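Topoisomerase IV subunit A (Escherichia coli, PDB 1ZVT) probably binds DNA through this C-terminal beta-pinwheel domain, helping topoisomerase IV select the DNA substrates that it decatenates or relaxes. Local coordinates at residues A[98-103]-A[124-129]; A[106-111]-A[165-170]; A[13-18]-A[27-32]. All blocks are in the same frame, centred on the assembly; numbering follows the deposited sequence.

Contact 1. Residues A[98-103]-A[124-129]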
loop_
_atom_site.group_PDB
_atom_site.type_symbol
_atom_site.label_atom_id
_atom_site.label_comp_id
_atom_site.label_asym_id
_atom_site.label_seq_id
_atom_site.Cartn_x
_atom_site.Cartn_y
_atom_site.Cartn_z
ATOM N N LEU A 98 -1.255 8.629 -5.646
ATOM C CA LEU A 98 -0.918 7.508 -4.765
ATOM C C LEU A 98 0.510 7.658 -4.325
ATOM O O LEU A 98 1.331 8.236 -5.051
ATOM C CB LEU A 98 -1.007 6.183 -5.534
ATOM C CG LEU A 98 -2.276 5.877 -6.315
ATOM C CD1 LEU A 98 -2.080 4.625 -7.152
ATOM C CD2 LEU A 98 -3.404 5.672 -5.303
ATOM N N LEU A 99 0.815 7.134 -3.146
ATOM C CA LEU A 99 2.205 7.054 -2.698
ATOM C C LEU A 99 2.685 5.611 -2.834
ATOM O O LEU A 99 2.128 4.713 -2.190
ATOM C CB LEU A 99 2.310 7.518 -1.236
ATOM C CG LEU A 99 3.614 7.292 -0.469
ATOM C CD1 LEU A 99 4.756 8.045 -1.160
ATOM C CD2 LEU A 99 3.471 7.755 0.983
ATOM N N MET A 100 3.751 5.411 -3.614
ATOM C CA MET A 100 4.384 4.098 -3.794
ATOM C C MET A 100 5.731 4.117 -3.103
ATOM O O MET A 100 6.447 5.119 -3.174
ATOM C CB MET A 100 4.616 3.804 -5.282
ATOM C CG MET A 100 3.353 3.662 -6.120
ATOM S SD MET A 100 2.228 2.349 -5.550
ATOM C CE MET A 100 3.280 0.936 -5.403
ATOM N N ALA A 101 6.090 3.023 -2.429
ATOM C CA ALA A 101 7.346 3.002 -1.686
ATOM C C ALA A 101 7.816 1.593 -1.409
ATOM O O ALA A 101 7.027 0.624 -1.456
ATOM C CB ALA A 101 7.197 3.784 -0.365
ATOM N N SER A 102 9.112 1.481 -1.127
ATOM C CA SER A 102 9.683 0.217 -0.660
ATOM C C SER A 102 10.167 0.358 0.784
ATOM O O SER A 102 10.416 1.471 1.291
ATOM C CB SER A 102 10.860 -0.188 -1.552
ATOM O OG SER A 102 11.953 0.692 -1.329
ATOM N N ASP A 103 10.365 -0.772 1.452
ATOM C CA ASP A 103 10.807 -0.709 2.844
ATOM C C ASP A 103 12.300 -0.383 2.969
ATOM O O ASP A 103 12.811 -0.258 4.069
ATOM C CB ASP A 103 10.443 -1.989 3.626
ATOM C CG ASP A 103 11.220 -3.198 3.197
ATOM O OD1 ASP A 103 12.013 -3.150 2.228
ATOM O OD2 ASP A 103 10.999 -4.255 3.832
ATOM N N ALA A 124 6.781 -3.189 -14.485
ATOM C CA ALA A 124 7.704 -2.967 -13.377
ATOM C C ALA A 124 7.436 -1.569 -12.850
ATOM O O ALA A 124 7.731 -0.585 -13.530
ATOM C CB ALA A 124 9.164 -3.100 -13.867
ATOM N N LEU A 125 6.804 -1.461 -11.691
ATOM C CA LEU A 125 6.357 -0.147 -11.223
ATOM C C LEU A 125 7.326 0.426 -10.203
ATOM O O LEU A 125 7.732 1.582 -10.309
ATOM C CB LEU A 125 4.951 -0.214 -10.634
ATOM C CG LEU A 125 4.447 0.966 -9.803
ATOM C CD1 LEU A 125 4.194 2.181 -10.670
ATOM C CD2 LEU A 125 3.162 0.544 -9.053
ATOM N N ILE A 126 7.648 -0.369 -9.188
ATOM C CA ILE A 126 8.641 0.067 -8.201
ATOM C C ILE A 126 9.793 -0.928 -8.122
ATOM O O ILE A 126 9.595 -2.150 -8.033
ATOM C CB ILE A 126 8.020 0.399 -6.818
ATOM C CG1 ILE A 126 9.107 0.848 -5.826
ATOM C CG2 ILE A 126 7.194 -0.769 -6.282
ATOM C CD1 ILE A 126 8.551 1.688 -4.711
ATOM N N THR A 127 11.002 -0.397 -8.237
ATOM C CA THR A 127 12.181 -1.218 -8.201
ATOM C C THR A 127 12.600 -1.427 -6.748
ATOM O O THR A 127 12.795 -0.464 -6.009
ATOM C CB THR A 127 13.301 -0.550 -8.995
ATOM O OG1 THR A 127 12.803 -0.277 -10.304
ATOM C CG2 THR A 127 14.518 -1.447 -9.082
ATOM N N LEU A 128 12.724 -2.690 -6.353
ATOM C CA LEU A 128 13.097 -3.018 -4.983
ATOM C C LEU A 128 14.582 -3.303 -4.875
ATOM O O LEU A 128 15.113 -4.165 -5.613
ATOM C CB LEU A 128 12.352 -4.251 -4.506
ATOM C CG LEU A 128 10.828 -4.170 -4.535
ATOM C CD1 LEU A 128 10.260 -5.506 -4.117
ATOM C CD2 LEU A 128 10.347 -3.052 -3.604
ATOM N N PRO A 129 15.256 -2.607 -3.949
ATOM C CA PRO A 129 16.626 -2.984 -3.541
ATOM C C PRO A 129 16.714 -4.398 -3.009
ATOM O O PRO A 129 15.698 -5.022 -2.763
ATOM C CB PRO A 129 16.950 -1.969 -2.435
ATOM C CG PRO A 129 16.148 -0.757 -2.835
ATOM C CD PRO A 129 14.816 -1.359 -3.292
HETATM O O HOH W 1 12.368 1.402 -3.990
#

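Contact 2. Residues A[106-111]-A[165-170]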
loop_
_atom_site.group_PDB
_atom_site.type_symbol
_atom_site.label_atom_id
_atom_site.label_comp_id
_atom_site.label_asym_id
_atom_site.label_seq_id
_atom_site.Cartn_x
_atom_site.Cartn_y
_atom_site.Cartn_z
ATOM N N TYR A 106 12.657 4.257 -0.018
ATOM C CA TYR A 106 12.559 5.006 -1.272
ATOM C C TYR A 106 11.141 4.949 -1.811
ATOM O O TYR A 106 10.447 3.974 -1.612
ATOM C CB TYR A 106 13.520 4.403 -2.309
ATOM C CG TYR A 106 14.973 4.655 -1.966
ATOM C CD1 TYR A 106 15.658 3.826 -1.074
ATOM C CD2 TYR A 106 15.643 5.723 -2.528
ATOM C CE1 TYR A 106 17.013 4.069 -0.748
ATOM C CE2 TYR A 106 16.977 5.985 -2.215
ATOM C CZ TYR A 106 17.646 5.162 -1.319
ATOM O OH TYR A 106 18.961 5.417 -1.030
ATOM N N GLY A 107 10.707 5.995 -2.503
ATOM C CA GLY A 107 9.407 5.945 -3.150
ATOM C C GLY A 107 9.065 7.156 -3.979
ATOM O O GLY A 107 9.924 8.008 -4.268
ATOM N N PHE A 108 7.811 7.235 -4.391
ATOM C CA PHE A 108 7.412 8.329 -5.272
ATOM C C PHE A 108 5.930 8.531 -5.251
ATOM O O PHE A 108 5.169 7.649 -4.865
ATOM C CB PHE A 108 7.928 8.092 -6.716
ATOM C CG PHE A 108 7.497 6.770 -7.338
ATOM C CD1 PHE A 108 6.312 6.687 -8.058
ATOM C CD2 PHE A 108 8.298 5.622 -7.229
ATOM C CE1 PHE A 108 5.895 5.460 -8.646
ATOM C CE2 PHE A 108 7.898 4.414 -7.809
ATOM C CZ PHE A 108 6.685 4.332 -8.510
ATOM N N VAL A 109 5.507 9.710 -5.682
ATOM C CA VAL A 109 4.083 9.939 -5.889
ATOM C C VAL A 109 3.788 9.610 -7.351
ATOM O O VAL A 109 4.596 9.919 -8.233
ATOM C CB VAL A 109 3.707 11.406 -5.585
ATOM C CG1 VAL A 109 2.258 11.660 -5.920
ATOM C CG2 VAL A 109 3.948 11.714 -4.089
ATOM N N CYS A 110 2.660 8.960 -7.611
ATOM C CA CYS A 110 2.219 8.712 -8.989
ATOM C C CYS A 110 0.701 8.821 -9.054
ATOM O O CYS A 110 0.077 9.207 -8.068
ATOM C CB CYS A 110 2.688 7.351 -9.520
ATOM S SG CYS A 110 2.014 5.874 -8.680
ATOM N N THR A 111 0.123 8.550 -10.224
ATOM C CA THR A 111 -1.330 8.455 -10.327
ATOM C C THR A 111 -1.731 6.995 -10.564
ATOM O O THR A 111 -0.904 6.168 -10.952
ATOM C CB THR A 111 -1.902 9.299 -11.487
ATOM O OG1 THR A 111 -1.378 8.815 -12.728
ATOM C CG2 THR A 111 -1.577 10.808 -11.305
ATOM N N PRO A 165 9.037 13.795 -4.953
ATOM C CA PRO A 165 8.838 13.946 -6.395
ATOM C C PRO A 165 7.905 12.908 -6.996
ATOM O O PRO A 165 7.879 11.744 -6.567
ATOM C CB PRO A 165 10.259 13.798 -6.968
ATOM C CG PRO A 165 11.157 14.268 -5.868
ATOM C CD PRO A 165 10.476 13.696 -4.620
ATOM N N GLN A 166 7.131 13.359 -7.984
ATOM C CA GLN A 166 6.253 12.495 -8.755
ATOM C C GLN A 166 7.019 11.770 -9.862
ATOM O O GLN A 166 7.805 12.380 -10.578
ATOM C CB GLN A 166 5.080 13.308 -9.322
ATOM C CG GLN A 166 4.092 12.482 -10.137
ATOM C CD GLN A 166 2.793 13.204 -10.447
ATOM O OE1 GLN A 166 2.582 14.347 -10.036
ATOM N NE2 GLN A 166 1.901 12.525 -11.163
ATOM N N LEU A 167 6.800 10.466 -9.977
ATOM C CA LEU A 167 7.395 9.627 -11.019
ATOM C C LEU A 167 6.334 8.677 -11.563
ATOM O O LEU A 167 5.270 8.519 -10.951
ATOM C CB LEU A 167 8.566 8.807 -10.454
ATOM C CG LEU A 167 9.818 9.557 -9.984
ATOM C CD1 LEU A 167 10.762 8.572 -9.311
ATOM C CD2 LEU A 167 10.533 10.329 -11.138
ATOM N N SER A 168 6.608 8.047 -12.703
ATOM C CA SER A 168 5.662 7.060 -13.266
ATOM C C SER A 168 6.116 5.649 -12.940
ATOM O O SER A 168 5.353 4.697 -13.099
ATOM C CB SER A 168 5.525 7.220 -14.781
ATOM O OG SER A 168 6.780 7.035 -15.396
ATOM N N LYS A 169 7.371 5.524 -12.516
ATOM C CA LYS A 169 7.952 4.251 -12.106
ATOM C C LYS A 169 9.375 4.477 -11.588
ATOM O O LYS A 169 9.905 5.601 -11.676
ATOM C CB LYS A 169 7.993 3.282 -13.296
ATOM C CG LYS A 169 8.921 3.760 -14.419
ATOM C CD LYS A 169 8.862 2.839 -15.657
ATOM C CE LYS A 169 9.966 3.191 -16.645
ATOM N NZ LYS A 169 10.148 4.673 -16.847
ATOM N N GLY A 170 9.990 3.408 -11.083
ATOM C CA GLY A 170 11.421 3.399 -10.722
ATOM C C GLY A 170 11.661 3.026 -9.275
ATOM O O GLY A 170 10.736 2.596 -8.557
HETATM O O HOH W 2 10.069 10.490 -5.541
#

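Contact 3. Residues A[13-18]-A[27-32]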
loop_
_atom_site.group_PDB
_atom_site.type_symbol
_atom_site.label_atom_id
_atom_site.label_comp_id
_atom_site.label_asym_id
_atom_site.label_seq_id
_atom_site.Cartn_x
_atom_site.Cartn_y
_atom_site.Cartn_z
ATOM N N TRP A 13 -7.605 -15.536 -5.268
ATOM C CA TRP A 13 -8.728 -15.729 -6.168
ATOM C C TRP A 13 -9.588 -14.491 -6.131
ATOM O O TRP A 13 -9.713 -13.837 -5.083
ATOM C CB TRP A 13 -9.548 -16.947 -5.745
ATOM C CG TRP A 13 -8.851 -18.237 -6.073
ATOM C CD1 TRP A 13 -7.530 -18.527 -5.872
ATOM C CD2 TRP A 13 -9.432 -19.393 -6.674
ATOM N NE1 TRP A 13 -7.254 -19.810 -6.293
ATOM C CE2 TRP A 13 -8.402 -20.358 -6.804
ATOM C CE3 TRP A 13 -10.723 -19.712 -7.118
ATOM C CZ2 TRP A 13 -8.627 -21.629 -7.354
ATOM C CZ3 TRP A 13 -10.946 -20.980 -7.674
ATOM C CH2 TRP A 13 -9.901 -21.919 -7.781
ATOM N N VAL A 14 -10.167 -14.147 -7.273
ATOM C CA VAL A 14 -10.926 -12.897 -7.383
ATOM C C VAL A 14 -12.287 -13.103 -8.003
ATOM O O VAL A 14 -12.505 -14.065 -8.735
ATOM C CB VAL A 14 -10.178 -11.829 -8.222
ATOM C CG1 VAL A 14 -9.006 -11.286 -7.443
ATOM C CG2 VAL A 14 -9.693 -12.404 -9.586
ATOM N N ARG A 15 -13.196 -12.165 -7.734
ATOM C CA ARG A 15 -14.468 -12.109 -8.426
ATOM C C ARG A 15 -14.962 -10.664 -8.413
ATOM O O ARG A 15 -14.453 -9.840 -7.651
ATOM C CB ARG A 15 -15.481 -13.034 -7.777
ATOM C CG ARG A 15 -16.059 -12.502 -6.479
ATOM C CD ARG A 15 -16.683 -13.630 -5.702
ATOM N NE ARG A 15 -15.740 -14.332 -4.830
ATOM C CZ ARG A 15 -16.055 -15.387 -4.085
ATOM N NH1 ARG A 15 -17.290 -15.887 -4.110
ATOM N NH2 ARG A 15 -15.153 -15.949 -3.317
ATOM N N SER A 16 -15.944 -10.373 -9.263
ATOM C CA SER A 16 -16.519 -9.028 -9.382
ATOM C C SER A 16 -17.999 -9.143 -9.066
ATOM O O SER A 16 -18.748 -9.743 -9.840
ATOM C CB SER A 16 -16.318 -8.476 -10.804
ATOM O OG SER A 16 -16.900 -7.186 -10.962
ATOM N N ALA A 17 -18.416 -8.589 -7.936
ATOM C CA ALA A 17 -19.815 -8.668 -7.506
ATOM C C ALA A 17 -20.548 -7.420 -7.960
ATOM O O ALA A 17 -19.981 -6.337 -7.962
ATOM C CB ALA A 17 -19.890 -8.801 -6.004
ATOM N N LYS A 18 -21.804 -7.574 -8.364
ATOM C CA LYS A 18 -22.620 -6.425 -8.746
ATOM C C LYS A 18 -22.952 -5.616 -7.499
ATOM O O LYS A 18 -23.313 -6.186 -6.480
ATOM C CB LYS A 18 -23.925 -6.904 -9.392
ATOM C CG LYS A 18 -23.727 -7.654 -10.692
ATOM C CD LYS A 18 -25.072 -7.987 -11.329
ATOM C CE LYS A 18 -24.879 -8.737 -12.644
ATOM N NZ LYS A 18 -26.071 -8.625 -13.525
ATOM N N LEU A 27 -19.130 -14.174 1.524
ATOM C CA LEU A 27 -19.213 -14.965 0.293
ATOM C C LEU A 27 -18.667 -16.371 0.475
ATOM O O LEU A 27 -18.005 -16.670 1.471
ATOM C CB LEU A 27 -18.448 -14.267 -0.829
ATOM C CG LEU A 27 -18.970 -12.887 -1.214
ATOM C CD1 LEU A 27 -17.977 -12.174 -2.107
ATOM C CD2 LEU A 27 -20.318 -13.001 -1.919
ATOM N N ASN A 28 -18.959 -17.220 -0.516
ATOM C CA ASN A 28 -18.433 -18.571 -0.602
ATOM C C ASN A 28 -16.944 -18.530 -0.944
ATOM O O ASN A 28 -16.539 -17.856 -1.890
ATOM C CB ASN A 28 -19.228 -19.320 -1.682
ATOM C CG ASN A 28 -18.842 -20.789 -1.817
ATOM O OD1 ASN A 28 -19.101 -21.404 -2.855
ATOM N ND2 ASN A 28 -18.239 -21.358 -0.785
ATOM N N TYR A 29 -16.130 -19.229 -0.163
ATOM C CA TYR A 29 -14.726 -19.407 -0.511
ATOM C C TYR A 29 -14.440 -20.885 -0.646
ATOM O O TYR A 29 -15.141 -21.699 -0.046
ATOM C CB TYR A 29 -13.811 -18.756 0.523
ATOM C CG TYR A 29 -13.983 -17.256 0.508
ATOM C CD1 TYR A 29 -14.908 -16.634 1.344
ATOM C CD2 TYR A 29 -13.247 -16.466 -0.375
ATOM C CE1 TYR A 29 -15.095 -15.250 1.306
ATOM C CE2 TYR A 29 -13.416 -15.086 -0.420
ATOM C CZ TYR A 29 -14.332 -14.487 0.427
ATOM O OH TYR A 29 -14.516 -13.120 0.371
ATOM N N LYS A 30 -13.440 -21.233 -1.453
ATOM C CA LYS A 30 -13.056 -22.639 -1.573
ATOM C C LYS A 30 -12.430 -23.108 -0.255
ATOM O O LYS A 30 -11.947 -22.298 0.535
ATOM C CB LYS A 30 -12.120 -22.851 -2.768
ATOM C CG LYS A 30 -10.713 -22.357 -2.558
ATOM C CD LYS A 30 -9.948 -22.308 -3.864
ATOM C CE LYS A 30 -8.569 -21.708 -3.637
ATOM N NZ LYS A 30 -7.561 -22.764 -3.344
ATOM N N ALA A 31 -12.473 -24.418 0.001
ATOM C CA ALA A 31 -11.916 -24.961 1.230
ATOM C C ALA A 31 -10.502 -24.441 1.472
ATOM O O ALA A 31 -9.659 -24.492 0.574
ATOM C CB ALA A 31 -11.895 -26.492 1.154
ATOM N N GLY A 32 -10.246 -23.932 2.674
ATOM C CA GLY A 32 -8.928 -23.391 3.019
ATOM C C GLY A 32 -8.730 -21.929 2.617
ATOM O O GLY A 32 -7.676 -21.347 2.866
#

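Contact 1. Residues A[98-103]-A[124-129]
Ile126, Met100 and Ser102 carry this contact, in which the loop 124-129 passes beside residues 100-102 without a single direct hydrogen bond to them. Ile126 has the largest area buried by the other segment. Its CG1 stands anti to the backbone N (chi1 180°), and the branch ends with CD1 against the backbone of the other segment, 3.4 Å from Ala101 C. The same methyl lies 3.6 Å from Ser102 N, so one side-chain tip touches the peptide that joins these two residues. Its other branch, CG2, faces the methyl end of Met100 more loosely.

Met100 is folded rather than extended. Bends at chi2 and chi3 (-58° and -51°) carry its CE round to Leu125 CD2, 3.7 Å away, and SD lies close to the same methyl. The two side chains cross at about a right angle, the thioether end meeting one leucine methyl. Phe108 of the adjacent strand touches Met100, Leu125 and Ile126, so the three share an aromatic neighbour.

Ser102 makes the transition to polar chemistry. Its CB rests on Leu128 CD2 at 3.6 Å, while OG is 4.0 Å from Pro129 CD. The hydroxyl donates to a water 2.8 Å from OG, and that water in turn donates to Thr127 O at 2.8 Å. OG also has a weak hydrogen bond with Ala104 N.

The loop comes from strand 123-124, an outermost strand of the preceding pinwheel blade, so the packing joins two blades. With methyl groups and a thioether at one end and a single water bridge at the other, cohesion here probably rests largely on apolar burial, and water supplies the polar link between the segments.

Contact 2. Residues A[106-111]-A[165-170]
A single beta bridge, Val109 with Gln166, fastens the loop 165-170 to strand 106-111 on the way to strand 173-174, the neighbour of 106-111 in the same blade. Val109 N donates to Pro165 O over 3.2 Å, and Leu167 N donates to Val109 O over 2.9 Å, the pattern of a parallel bridge. Val109 O also receives a CA-H...O contact from Gln166 CA at 3.1 Å. Pro165 O has a further donor in a water, which donates to Gly107 O as well.

The loop belongs to the strand exchange of the beta-pinwheel. The chain leaves the blade of strand 155-160 and lends strand 173-174 to the blade of 106-111, and the bridge lies on that crossing.

Beyond the bridge the loop bends round Phe108. With chi1 at 56°, CG stands between the backbone N and carbonyl carbon, and the ring projects into the bend. Leu167 packs its CB 3.9 Å from Phe108 CB, the two side chains crossing at about a right angle. Further out, Phe108 CZ meets Lys169 CA at 3.8 Å. Phe108 CE2 approaches Gly170 O to 3.5 Å, while Leu167 O lies near CD1, so backbone atoms line much of the ring. Lys169 N is buried here with no hydrogen-bonding partner in the model. Gly170 has a positive phi (123°) and bonds through its backbone to Leu125 and Thr127. On the side of Thr111, the extended Gln166 passes Val109 O with its CG and carries NE2 to within 3.9 Å of Thr111 CG2.

Contact 3. Residues A[13-18]-A[27-32]
Arg15 reaches from strand 13-18 to the backbone of Asn28, and the residues on either side of that carbonyl, Leu27 and Tyr29, border its guanidinium. From CB the chain sets off between the backbone N and carbonyl carbon, then turns at chi3 (87°). CD and NE run alongside Leu27 CD1, the two side chains sliding past each other in opposite directions. Leu27 lies over one face of the guanidinium, its CB 3.8 Å from Arg15 NH1. Both terminal nitrogens converge end-on upon Asn28 O: NH2 at 2.8 Å with the straighter bond, NH1 at 3.1 Å. The oxygen lies close to the guanidinium plane. NH2 also comes within 3.5 Å of Tyr29 CE2, and an off-centre cation-pi contact places Arg15 CZ 5.0 Å from the Tyr29 ring centroid, with the planes inclined at 66°. Tyr29 OH is engaged by Ala24 O, and Arg15 NH1 has a second acceptor in Ala67 O.

At the start of the strand, Trp13 presents one indole face to Lys30. The lysine crosses it at about a right angle, with CE 3.4 Å from Trp13 CE2 and lying over the five-membered ring in a CH-pi contact.

The contact ties the first strand hairpin of the domain to the loop leading to strand 35-42, near the surface. Together with Ala67 O and Leu27 over one face, the two bonds to Asn28 O probably limit how far the guanidinium can turn. The positive charge is met by backbone oxygens and an aromatic ring, with no carboxylate across the contact, and would probably polarise the Asn28 carbonyl.

Overall arrangement
From the N terminus, contact 3 comes first: it closes a short loop between strand 13-18 and the segment leading to strand 35-42, within the first blade of the chain. It is complete before the others open, and its centre lies about 29 Å from that of contact 1 and about 33 Å from that of contact 2. Those two cross. Contact 1 opens on strand 97-101, contact 2 on the next strand, 106-111; contact 1 closes at 124-129, contact 2 only at 165-170. Their strands are neighbours in one sheet, so this blade is gripped by loops arriving from the blades before and after it.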